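Local coordinates for Slr1438 protein (Synechocystis sp., PDB 3K25) that is of unknown function but belongs to the aldose 1-epimerase family, and so probably binds a carbohydrate and may act as an isomerase, at residues D113-H118 with E131-Y136; F126-E131 with Q155-S160; Q147-L152 with A270-Y275; E235-L240 with R278-N283. All blocks are in the same frame, centred on the assembly; numbering follows the deposited sequence.

Contact 1: D113-H118 with E131-Y136; sequences DLRLSH and ELVFSY
Leu114 with Phe134, and Leu116 with Leu132, are the hydrogen-bonded pairs of an antiparallel ladder between strands 110-117 and 130-139. Each pair exchanges two backbone bonds, one of them from Leu116 N to Leu132 O at 2.8 Å. Non-hydrogen-bonded pairs add CA-H...O contacts, such as Val133 CA to Leu114 O at 3.2 Å.

The face that carries Asp113, Arg115, Ser117, Glu131, Val133 and Ser135 is mainly polar. Glu131 stands opposite Ser117, two residues along from Val133, the partner of Arg115, and the extended arginine chain, CG anti to the backbone N (chi1 163°), spans that distance. The group presents its edge to a single oxygen: NE lies 2.9 Å and NH2 2.6 Å from Glu131 OE2, which sits in the guanidinium plane, while the carboxylate is turned 71° against it. Ser117 CB lies over the rim of one guanidinium face, and Arg115 NH1 has a second salt bridge with Glu100. Ser135 OG donates to Asp113 OD1 at 2.9 Å, on the syn side but well out of the plane of a carboxylate that Arg111 also holds.

On the opposite face the groups are buried and mostly apolar. Leu114 CD1 meets Tyr136 CE1 at 3.5 Å, the two side chains crossing at about a right angle, and Leu116 and Leu132 adjoin through their CB atoms; the Tyr136 hydroxyl is weakly bonded to Gly33 O. Charged residues on one face and leucines and aromatics on the other suit an outer part of the antiparallel sheet in the beta-sandwich fold of the galactose mutarotase clan.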
# COMPACT_ATOMS: atom_id res chain seq x y z
N ASP A 113 4.95 8.34 13.59
CA ASP A 113 5.41 9.12 12.44
C ASP A 113 6.76 8.66 11.89
O ASP A 113 7.78 8.70 12.57
CB ASP A 113 5.46 10.60 12.83
CG ASP A 113 4.08 11.20 12.93
OD1 ASP A 113 3.10 10.43 12.93
OD2 ASP A 113 3.98 12.44 13.00
N LEU A 114 6.75 8.23 10.63
CA LEU A 114 7.95 7.72 9.96
C LEU A 114 8.45 8.59 8.82
O LEU A 114 7.68 9.29 8.16
CB LEU A 114 7.67 6.32 9.42
CG LEU A 114 7.09 5.33 10.42
CD1 LEU A 114 6.93 3.98 9.74
CD2 LEU A 114 8.01 5.22 11.63
N ARG A 115 9.75 8.50 8.57
CA ARG A 115 10.36 9.29 7.52
C ARG A 115 11.27 8.51 6.59
O ARG A 115 12.08 7.68 7.01
CB ARG A 115 11.17 10.44 8.14
CG ARG A 115 12.17 11.10 7.21
CD ARG A 115 12.91 12.21 7.96
NE ARG A 115 13.81 12.95 7.09
CZ ARG A 115 15.09 12.64 6.90
NH1 ARG A 115 15.62 11.59 7.51
NH2 ARG A 115 15.82 13.38 6.08
N LEU A 116 11.10 8.79 5.30
CA LEU A 116 11.90 8.18 4.26
C LEU A 116 12.49 9.29 3.41
O LEU A 116 11.77 10.05 2.75
CB LEU A 116 11.08 7.25 3.38
CG LEU A 116 11.91 6.66 2.24
CD1 LEU A 116 13.25 6.14 2.77
CD2 LEU A 116 11.11 5.54 1.57
N SER A 117 13.81 9.38 3.44
CA SER A 117 14.53 10.40 2.70
C SER A 117 15.32 9.82 1.56
O SER A 117 15.81 8.69 1.60
CB SER A 117 15.50 11.14 3.64
OG SER A 117 16.35 12.00 2.90
N HIS A 118 15.47 10.63 0.52
CA HIS A 118 16.25 10.24 -0.63
C HIS A 118 17.71 10.06 -0.18
O HIS A 118 18.09 10.49 0.92
CB HIS A 118 16.15 11.34 -1.69
CG HIS A 118 16.70 12.66 -1.24
ND1 HIS A 118 18.04 12.96 -1.27
CD2 HIS A 118 16.08 13.75 -0.70
CE1 HIS A 118 18.23 14.18 -0.78
NE2 HIS A 118 17.06 14.67 -0.43
N GLU A 131 11.41 13.64 0.01
CA GLU A 131 11.34 13.40 1.45
C GLU A 131 9.89 13.08 1.79
O GLU A 131 8.99 13.87 1.54
CB GLU A 131 11.83 14.60 2.27
CG GLU A 131 12.01 14.20 3.75
CD GLU A 131 12.81 15.20 4.56
OE1 GLU A 131 12.29 16.29 4.84
OE2 GLU A 131 13.97 14.88 4.93
N LEU A 132 9.68 11.90 2.36
CA LEU A 132 8.35 11.46 2.73
C LEU A 132 8.21 11.29 4.23
O LEU A 132 9.08 10.71 4.87
CB LEU A 132 8.04 10.11 2.07
CG LEU A 132 7.58 9.97 0.62
CD1 LEU A 132 8.29 10.95 -0.28
CD2 LEU A 132 7.83 8.53 0.19
N VAL A 133 7.12 11.81 4.78
CA VAL A 133 6.83 11.64 6.20
C VAL A 133 5.40 11.12 6.23
O VAL A 133 4.47 11.81 5.82
CB VAL A 133 6.92 12.96 7.03
CG1 VAL A 133 8.36 13.45 7.10
CG2 VAL A 133 6.03 14.00 6.42
N PHE A 134 5.24 9.88 6.69
CA PHE A 134 3.91 9.28 6.76
C PHE A 134 3.53 9.19 8.22
O PHE A 134 4.37 8.93 9.08
CB PHE A 134 3.90 7.87 6.15
CG PHE A 134 3.99 7.83 4.64
CD1 PHE A 134 4.38 8.97 3.91
CD2 PHE A 134 3.73 6.65 3.94
CE1 PHE A 134 4.51 8.91 2.52
CE2 PHE A 134 3.86 6.58 2.55
CZ PHE A 134 4.25 7.71 1.84
N SER A 135 2.25 9.41 8.48
CA SER A 135 1.73 9.35 9.83
C SER A 135 0.71 8.23 9.87
O SER A 135 -0.25 8.21 9.10
CB SER A 135 1.07 10.69 10.20
OG SER A 135 0.55 10.67 11.52
N TYR A 136 0.94 7.26 10.75
CA TYR A 136 0.02 6.15 10.89
C TYR A 136 -0.73 6.38 12.20
O TYR A 136 -0.12 6.46 13.26
CB TYR A 136 0.77 4.83 10.94
CG TYR A 136 1.74 4.61 9.80
CD1 TYR A 136 2.89 5.37 9.69
CD2 TYR A 136 1.52 3.60 8.86
CE1 TYR A 136 3.82 5.14 8.69
CE2 TYR A 136 2.44 3.36 7.85
CZ TYR A 136 3.59 4.13 7.78
OH TYR A 136 4.56 3.86 6.83

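Contact 2: F126-E131 with Q155-S160; sequences FPFAFE and QRMPFS
Phe126 and Phe128 stand on the loop that leads into strand 130-139, and both pack on Met157 and Pro158 at the start of strand 157-168, a strand of a different sheet. Phe128 is the more deeply engaged. Pro158 CD lies over one face of its ring, 3.7 Å from the ring centroid, as a CH-pi contact, and the ring crosses the proline at about a right angle. Met157, a selenomethionine in the crystal, runs obliquely past the root of the same side chain, its CG 3.5 Å from Phe128 CB. With CG anti to the backbone N (chi1 179°) and the next torsion also extended, Met157 SE is carried out to Phe130 CB at 3.5 Å.

The loop owes its shape to two inverse gamma turns, centred on Pro127 and Ala129. They are closed by backbone bonds from Phe128 N to Phe126 O and from Phe130 N to Phe128 O. Within this tight backbone Phe128 CD2 comes over the centre of the Phe126 ring. An alanine in place of Phe128 would probably deprive Pro158 CD of the ring face it lies on and open a gap beside the Phe126 ring and Met157.

Phe126 meets the strand differently, with its rim: Pro158 O lies near the ring plane, 3.1 Å from Phe126 CZ. Met157 SE also stands obliquely to this ring, 5.4 Å from its centroid, a Met-aromatic contact. Beyond the segments, Phe68 meets Phe130 edge-to-face.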
# COMPACT_ATOMS: atom_id res chain seq x y z
N PHE A 126 16.23 7.55 -9.39
CA PHE A 126 15.17 8.55 -9.37
C PHE A 126 15.84 9.85 -8.92
O PHE A 126 15.92 10.14 -7.72
CB PHE A 126 14.11 8.10 -8.36
CG PHE A 126 12.87 8.94 -8.35
CD1 PHE A 126 12.06 9.02 -9.49
CD2 PHE A 126 12.51 9.65 -7.20
CE1 PHE A 126 10.89 9.81 -9.48
CE2 PHE A 126 11.35 10.44 -7.18
CZ PHE A 126 10.54 10.52 -8.32
N PRO A 127 16.33 10.66 -9.88
CA PRO A 127 17.02 11.94 -9.66
C PRO A 127 16.22 13.08 -9.03
O PRO A 127 16.20 14.19 -9.57
CB PRO A 127 17.51 12.30 -11.05
CG PRO A 127 16.37 11.85 -11.90
CD PRO A 127 16.06 10.48 -11.32
N PHE A 128 15.57 12.83 -7.90
CA PHE A 128 14.80 13.88 -7.23
C PHE A 128 15.00 13.81 -5.72
O PHE A 128 14.91 12.74 -5.12
CB PHE A 128 13.32 13.77 -7.58
CG PHE A 128 13.05 13.84 -9.05
CD1 PHE A 128 12.95 15.07 -9.69
CD2 PHE A 128 12.91 12.68 -9.80
CE1 PHE A 128 12.71 15.15 -11.06
CE2 PHE A 128 12.67 12.74 -11.17
CZ PHE A 128 12.57 13.99 -11.81
N ALA A 129 15.28 14.96 -5.12
CA ALA A 129 15.52 15.05 -3.68
C ALA A 129 14.23 14.96 -2.88
O ALA A 129 13.81 15.93 -2.23
CB ALA A 129 16.23 16.37 -3.37
N PHE A 130 13.61 13.78 -2.90
CA PHE A 130 12.35 13.57 -2.20
C PHE A 130 12.48 13.34 -0.70
O PHE A 130 13.52 12.90 -0.20
CB PHE A 130 11.60 12.37 -2.81
CG PHE A 130 12.09 11.04 -2.32
CD1 PHE A 130 11.63 10.51 -1.12
CD2 PHE A 130 13.06 10.34 -3.03
CE1 PHE A 130 12.12 9.31 -0.62
CE2 PHE A 130 13.57 9.13 -2.56
CZ PHE A 130 13.11 8.61 -1.34
N GLU A 131 11.41 13.64 0.01
CA GLU A 131 11.34 13.40 1.45
C GLU A 131 9.89 13.08 1.79
O GLU A 131 8.99 13.87 1.54
CB GLU A 131 11.83 14.60 2.27
CG GLU A 131 12.01 14.20 3.75
CD GLU A 131 12.81 15.20 4.56
OE1 GLU A 131 12.29 16.29 4.84
OE2 GLU A 131 13.97 14.88 4.93
N GLN A 155 14.05 21.09 -8.99
CA GLN A 155 13.19 20.98 -10.15
C GLN A 155 12.00 20.08 -9.89
O GLN A 155 12.04 19.22 -9.02
CB GLN A 155 13.98 20.48 -11.36
CG GLN A 155 14.78 19.23 -11.13
CD GLN A 155 15.38 18.70 -12.42
OE1 GLN A 155 16.00 19.45 -13.18
NE2 GLN A 155 15.21 17.41 -12.68
N ARG A 156 10.92 20.31 -10.65
CA ARG A 156 9.69 19.53 -10.51
C ARG A 156 9.97 18.04 -10.35
O ARG A 156 10.89 17.49 -10.97
CB ARG A 156 8.80 19.72 -11.73
CG ARG A 156 8.61 21.15 -12.14
CD ARG A 156 7.59 21.22 -13.24
NE ARG A 156 6.25 20.90 -12.76
CZ ARG A 156 5.45 20.01 -13.31
NH1 ARG A 156 5.84 19.31 -14.37
NH2 ARG A 156 4.23 19.82 -12.82
N MSE A 157 9.16 17.38 -9.53
CA MSE A 157 9.34 15.97 -9.28
C MSE A 157 8.10 15.18 -9.66
O MSE A 157 7.03 15.36 -9.07
CB MSE A 157 9.67 15.74 -7.81
CG MSE A 157 9.85 14.29 -7.42
SE MSE A 157 10.14 14.10 -5.51
CE MSE A 157 8.30 14.37 -4.93
N PRO A 158 8.21 14.32 -10.68
CA PRO A 158 7.03 13.55 -11.05
C PRO A 158 7.04 12.33 -10.15
O PRO A 158 8.10 11.92 -9.70
CB PRO A 158 7.31 13.21 -12.51
CG PRO A 158 8.78 12.98 -12.50
CD PRO A 158 9.31 14.10 -11.63
N PHE A 159 5.87 11.77 -9.86
CA PHE A 159 5.84 10.59 -9.00
C PHE A 159 4.47 9.92 -8.95
O PHE A 159 3.46 10.45 -9.40
CB PHE A 159 6.25 10.95 -7.57
CG PHE A 159 5.14 11.53 -6.75
CD1 PHE A 159 4.81 12.89 -6.86
CD2 PHE A 159 4.35 10.71 -5.93
CE1 PHE A 159 3.72 13.42 -6.16
CE2 PHE A 159 3.25 11.22 -5.23
CZ PHE A 159 2.93 12.58 -5.34
N SER A 160 4.48 8.73 -8.38
CA SER A 160 3.29 7.93 -8.17
C SER A 160 3.43 7.38 -6.76
O SER A 160 4.53 7.05 -6.31
CB SER A 160 3.19 6.79 -9.18
OG SER A 160 2.30 7.13 -10.23

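Contact 3: Q147-L152 with A270-Y275; sequences QRIANL and AWVEPY
Asn151 and Val272 bury most of the surface here, and they meet through both the apolar root and the polar end of the asparagine. Asn151 is the last residue of strand 142-151, while Val272 ends the short strand 270-272 of another sheet; the two strand segments are inclined at 61°, their axes coming within 7.6 Å, so side chains rather than a backbone ladder join them. With CG anti to the backbone N (chi1 173°), the Asn151 amide is carried out to the backbone of 272-274, and ND2 donates to Val272 O at 3.0 Å. The bond is moderately bent, 149° at the hydrogen, and the donor is tilted out of the carbonyl plane. The same nitrogen is also hydrogen-bonded to Gln155 O, and OD1 accepts from Gly153 N, which probably leaves the amide little freedom to flip.

Val272 spreads its two methyls along the strand. CG1 lies 3.4 Å from Asn151 CB, and CG2 is 4.0 Å from Ile149 CG2, the Ile149 and Val272 side chains crossing at about a right angle. A branched residue suits this place because each methyl serves a different neighbour.

Tyr275 contributes at the exposed margin. Its CB points away from the other segment, yet the ring comes back so that CE1 lies 3.6 Å from Leu152 O. Here the chain turns into strand 276-287, which pairs with strand 142-151.

A directional amide shared among three backbone partners, beside a small apolar patch, is consistent with a fixed mutual placing of the two strand ends, with the tyrosine contact a looser addition at the surface.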
# COMPACT_ATOMS: atom_id res chain seq x y z
N GLN A 147 0.15 11.24 4.37
CA GLN A 147 1.42 11.40 3.70
C GLN A 147 1.70 12.84 3.32
O GLN A 147 0.79 13.60 3.02
CB GLN A 147 1.46 10.57 2.40
CG GLN A 147 0.85 9.17 2.47
CD GLN A 147 -0.66 9.18 2.31
OE1 GLN A 147 -1.18 9.84 1.41
NE2 GLN A 147 -1.37 8.45 3.17
N ARG A 148 2.98 13.18 3.34
CA ARG A 148 3.45 14.48 2.90
C ARG A 148 4.58 14.09 1.95
O ARG A 148 5.56 13.46 2.36
CB ARG A 148 4.00 15.34 4.04
CG ARG A 148 4.37 16.75 3.58
CD ARG A 148 4.89 17.65 4.71
NE ARG A 148 6.03 17.04 5.41
CZ ARG A 148 6.79 17.66 6.31
NH1 ARG A 148 6.54 18.92 6.64
NH2 ARG A 148 7.79 17.02 6.89
N ILE A 149 4.41 14.39 0.68
CA ILE A 149 5.43 14.08 -0.32
C ILE A 149 6.15 15.39 -0.57
O ILE A 149 5.56 16.36 -1.05
CB ILE A 149 4.78 13.55 -1.64
CG1 ILE A 149 3.89 12.34 -1.34
CG2 ILE A 149 5.86 13.11 -2.62
CD1 ILE A 149 2.59 12.67 -0.64
N ALA A 150 7.43 15.44 -0.22
CA ALA A 150 8.17 16.67 -0.41
C ALA A 150 9.27 16.57 -1.44
O ALA A 150 9.89 15.52 -1.63
CB ALA A 150 8.75 17.16 0.93
N ASN A 151 9.49 17.68 -2.12
CA ASN A 151 10.56 17.78 -3.10
C ASN A 151 11.53 18.82 -2.53
O ASN A 151 11.23 20.01 -2.50
CB ASN A 151 10.01 18.22 -4.45
CG ASN A 151 11.09 18.49 -5.44
OD1 ASN A 151 12.24 18.08 -5.24
ND2 ASN A 151 10.75 19.17 -6.53
N LEU A 152 12.67 18.35 -2.05
CA LEU A 152 13.66 19.24 -1.45
C LEU A 152 14.77 19.55 -2.45
O LEU A 152 15.89 19.90 -2.07
CB LEU A 152 14.24 18.59 -0.18
CG LEU A 152 13.18 18.24 0.88
CD1 LEU A 152 13.84 17.74 2.16
CD2 LEU A 152 12.34 19.46 1.17
N ALA A 270 1.67 12.60 -11.03
CA ALA A 270 1.63 13.71 -10.08
C ALA A 270 2.99 14.41 -9.95
O ALA A 270 4.04 13.80 -10.19
CB ALA A 270 1.17 13.22 -8.71
N TRP A 271 2.96 15.68 -9.56
CA TRP A 271 4.18 16.45 -9.42
C TRP A 271 4.24 17.23 -8.11
O TRP A 271 3.21 17.51 -7.49
CB TRP A 271 4.32 17.44 -10.58
CG TRP A 271 4.40 16.83 -11.96
CD1 TRP A 271 3.35 16.39 -12.72
CD2 TRP A 271 5.58 16.58 -12.73
NE1 TRP A 271 3.81 15.87 -13.91
CE2 TRP A 271 5.18 15.98 -13.94
CE3 TRP A 271 6.95 16.80 -12.51
CZ2 TRP A 271 6.09 15.60 -14.92
CZ3 TRP A 271 7.85 16.43 -13.48
CH2 TRP A 271 7.42 15.83 -14.68
N VAL A 272 5.47 17.57 -7.72
CA VAL A 272 5.74 18.35 -6.52
C VAL A 272 6.75 19.42 -6.93
O VAL A 272 7.89 19.11 -7.30
CB VAL A 272 6.36 17.51 -5.37
CG1 VAL A 272 6.63 18.42 -4.17
CG2 VAL A 272 5.43 16.37 -4.96
N GLU A 273 6.34 20.68 -6.87
CA GLU A 273 7.23 21.77 -7.25
C GLU A 273 8.44 21.82 -6.34
O GLU A 273 8.41 21.35 -5.19
CB GLU A 273 6.48 23.09 -7.18
CG GLU A 273 5.17 23.09 -7.96
CD GLU A 273 5.32 22.51 -9.36
OE1 GLU A 273 6.32 22.83 -10.04
OE2 GLU A 273 4.41 21.75 -9.77
N PRO A 274 9.55 22.40 -6.83
CA PRO A 274 10.81 22.53 -6.09
C PRO A 274 10.62 23.12 -4.71
O PRO A 274 9.81 24.03 -4.53
CB PRO A 274 11.64 23.46 -6.98
CG PRO A 274 11.10 23.20 -8.35
CD PRO A 274 9.62 23.10 -8.13
N TYR A 275 11.37 22.61 -3.74
CA TYR A 275 11.31 23.10 -2.37
C TYR A 275 9.87 23.26 -1.90
O TYR A 275 9.51 24.25 -1.26
CB TYR A 275 12.06 24.43 -2.27
CG TYR A 275 13.50 24.33 -2.74
CD1 TYR A 275 14.45 23.69 -1.95
CD2 TYR A 275 13.88 24.80 -3.99
CE1 TYR A 275 15.76 23.53 -2.40
CE2 TYR A 275 15.19 24.64 -4.45
CZ TYR A 275 16.12 24.00 -3.65
OH TYR A 275 17.42 23.82 -4.08

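Contact 4: E235-L240 with R278-N283; sequences ELYQTL and RSAWVN
Tyr237, Leu236, Ala280 and Val282 make the tightly packed side of this contact, where the turn before strand 239-245 lies against strand 276-287. Val282 CG2 sits over one face of the phenol ring, 4.0 Å from its centroid and 28° off the ring normal, a CH-pi contact in which the Tyr237 and Val282 side chains cross at about a right angle. The ring's CE1 also lies 4.0 Å from Ala280 CB. Alanine suits this central position, since its one methyl is shared with buried Leu236, whose CD2 is 3.7 Å away.

The buried hydroxyl of Tyr237 is hydrogen-bonded to Gln147 OE1 on neighbouring strand 142-151, while Leu161 and Phe163 touch the same side chain. A phenylalanine in place of Tyr237 would keep the ring over Val282 but is likely to leave Gln147 OE1 without this polar partner inside the protein.

The looser side is the partly exposed guanidinium of Arg278. The arginine chain bends at chi3 (-71°) and offers the face of its flat group, over whose rim Leu236 CD1 lies, 3.5 Å from NH2. Arginine works here because its guanidinium can lie on a leucine while its nitrogens turn elsewhere: NH1 donates to Trp271 O.

Between these two segments the adhesion is therefore apolar and shape-dependent, while the polar ends of tyrosine and arginine tie them to two further strands, 142-151 and 270-272.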
# COMPACT_ATOMS: atom_id res chain seq x y z
N GLU A 235 -7.88 13.11 -2.82
CA GLU A 235 -7.86 13.21 -4.28
C GLU A 235 -6.59 12.87 -5.05
O GLU A 235 -6.60 12.85 -6.28
CB GLU A 235 -8.36 14.59 -4.72
CG GLU A 235 -7.54 15.76 -4.25
CD GLU A 235 -8.24 17.08 -4.53
OE1 GLU A 235 -7.70 18.15 -4.16
OE2 GLU A 235 -9.35 17.06 -5.12
N LEU A 236 -5.49 12.59 -4.35
CA LEU A 236 -4.25 12.22 -5.02
C LEU A 236 -4.44 10.84 -5.68
O LEU A 236 -3.77 10.51 -6.67
CB LEU A 236 -3.09 12.14 -4.02
CG LEU A 236 -1.77 11.53 -4.53
CD1 LEU A 236 -1.10 12.51 -5.48
CD2 LEU A 236 -0.83 11.18 -3.36
N TYR A 237 -5.37 10.05 -5.15
CA TYR A 237 -5.59 8.72 -5.66
C TYR A 237 -6.74 8.63 -6.65
O TYR A 237 -7.90 8.84 -6.30
CB TYR A 237 -5.81 7.76 -4.50
CG TYR A 237 -4.68 7.85 -3.51
CD1 TYR A 237 -4.74 8.74 -2.44
CD2 TYR A 237 -3.51 7.11 -3.71
CE1 TYR A 237 -3.64 8.90 -1.58
CE2 TYR A 237 -2.41 7.27 -2.86
CZ TYR A 237 -2.48 8.16 -1.80
OH TYR A 237 -1.38 8.34 -0.97
N GLN A 238 -6.40 8.28 -7.90
CA GLN A 238 -7.38 8.20 -8.97
C GLN A 238 -7.59 6.81 -9.53
O GLN A 238 -8.48 6.60 -10.35
CB GLN A 238 -6.95 9.15 -10.09
CG GLN A 238 -6.62 10.53 -9.55
CD GLN A 238 -5.76 11.33 -10.49
OE1 GLN A 238 -6.23 11.82 -11.52
NE2 GLN A 238 -4.47 11.46 -10.16
N THR A 239 -6.78 5.86 -9.07
CA THR A 239 -6.88 4.47 -9.53
C THR A 239 -7.07 3.45 -8.41
O THR A 239 -6.51 3.58 -7.32
CB THR A 239 -5.63 4.07 -10.35
OG1 THR A 239 -5.74 4.61 -11.67
CG2 THR A 239 -5.51 2.56 -10.43
N LEU A 240 -7.86 2.42 -8.71
CA LEU A 240 -8.14 1.37 -7.75
C LEU A 240 -7.71 0.04 -8.33
O LEU A 240 -8.15 -0.35 -9.43
CB LEU A 240 -9.63 1.36 -7.44
CG LEU A 240 -10.05 1.33 -5.97
CD1 LEU A 240 -8.98 1.90 -5.03
CD2 LEU A 240 -11.35 2.14 -5.87
N ARG A 278 3.37 18.15 -1.00
CA ARG A 278 1.93 18.04 -1.04
C ARG A 278 1.55 16.92 -0.09
O ARG A 278 2.36 16.04 0.22
CB ARG A 278 1.41 17.78 -2.47
CG ARG A 278 1.99 16.58 -3.17
CD ARG A 278 1.57 16.58 -4.65
NE ARG A 278 0.15 16.29 -4.83
CZ ARG A 278 -0.47 16.23 -6.01
NH1 ARG A 278 0.20 16.46 -7.14
NH2 ARG A 278 -1.75 15.90 -6.07
N SER A 279 0.32 16.97 0.42
CA SER A 279 -0.12 15.95 1.35
C SER A 279 -1.32 15.17 0.84
O SER A 279 -2.01 15.59 -0.09
CB SER A 279 -0.43 16.57 2.72
OG SER A 279 -1.52 17.48 2.66
N ALA A 280 -1.54 14.02 1.44
CA ALA A 280 -2.63 13.16 1.04
C ALA A 280 -2.90 12.21 2.19
O ALA A 280 -2.19 12.23 3.21
CB ALA A 280 -2.24 12.37 -0.21
N TRP A 281 -3.92 11.39 2.04
CA TRP A 281 -4.25 10.42 3.05
C TRP A 281 -5.11 9.28 2.50
O TRP A 281 -5.84 9.43 1.51
CB TRP A 281 -5.00 11.09 4.21
CG TRP A 281 -6.27 11.74 3.77
CD1 TRP A 281 -6.44 13.05 3.40
CD2 TRP A 281 -7.54 11.09 3.58
NE1 TRP A 281 -7.73 13.25 2.98
CE2 TRP A 281 -8.43 12.07 3.07
CE3 TRP A 281 -8.00 9.79 3.77
CZ2 TRP A 281 -9.76 11.77 2.76
CZ3 TRP A 281 -9.33 9.49 3.45
CH2 TRP A 281 -10.19 10.49 2.95
N VAL A 282 -5.00 8.13 3.15
CA VAL A 282 -5.78 6.96 2.80
C VAL A 282 -6.38 6.48 4.11
O VAL A 282 -5.76 6.61 5.16
CB VAL A 282 -4.90 5.87 2.18
CG1 VAL A 282 -5.75 4.67 1.86
CG2 VAL A 282 -4.24 6.39 0.91
N ASN A 283 -7.60 5.95 4.07
CA ASN A 283 -8.25 5.51 5.29
C ASN A 283 -8.79 4.10 5.16
O ASN A 283 -9.21 3.66 4.09
CB ASN A 283 -9.39 6.46 5.65
CG ASN A 283 -9.78 6.37 7.11
OD1 ASN A 283 -9.17 7.01 7.98
ND2 ASN A 283 -10.81 5.57 7.40

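How the contacts relate
Contacts 2 and 4 are buried and apolar, resting on aromatic rings and methyl groups, whereas contacts 1 and 3 are only partly buried and bring hydrogen bonds across. Contact 1 alone is a regular pairing within one sheet, with a salt bridge on its more exposed face; the others join elements of different sheets or loops. Contacts 1 and 2 share Glu131 and strand 130-139. Strand 142-151 of contact 3 lies between that strand and strand 276-287 of contact 4, with backbone bonds on both flanks. Contacts 2 and 3, centres 7 Å apart, use the paired strands 157-168 and 270-272, and Phe159 carries the packing from contact 2 to Leu236 of contact 4.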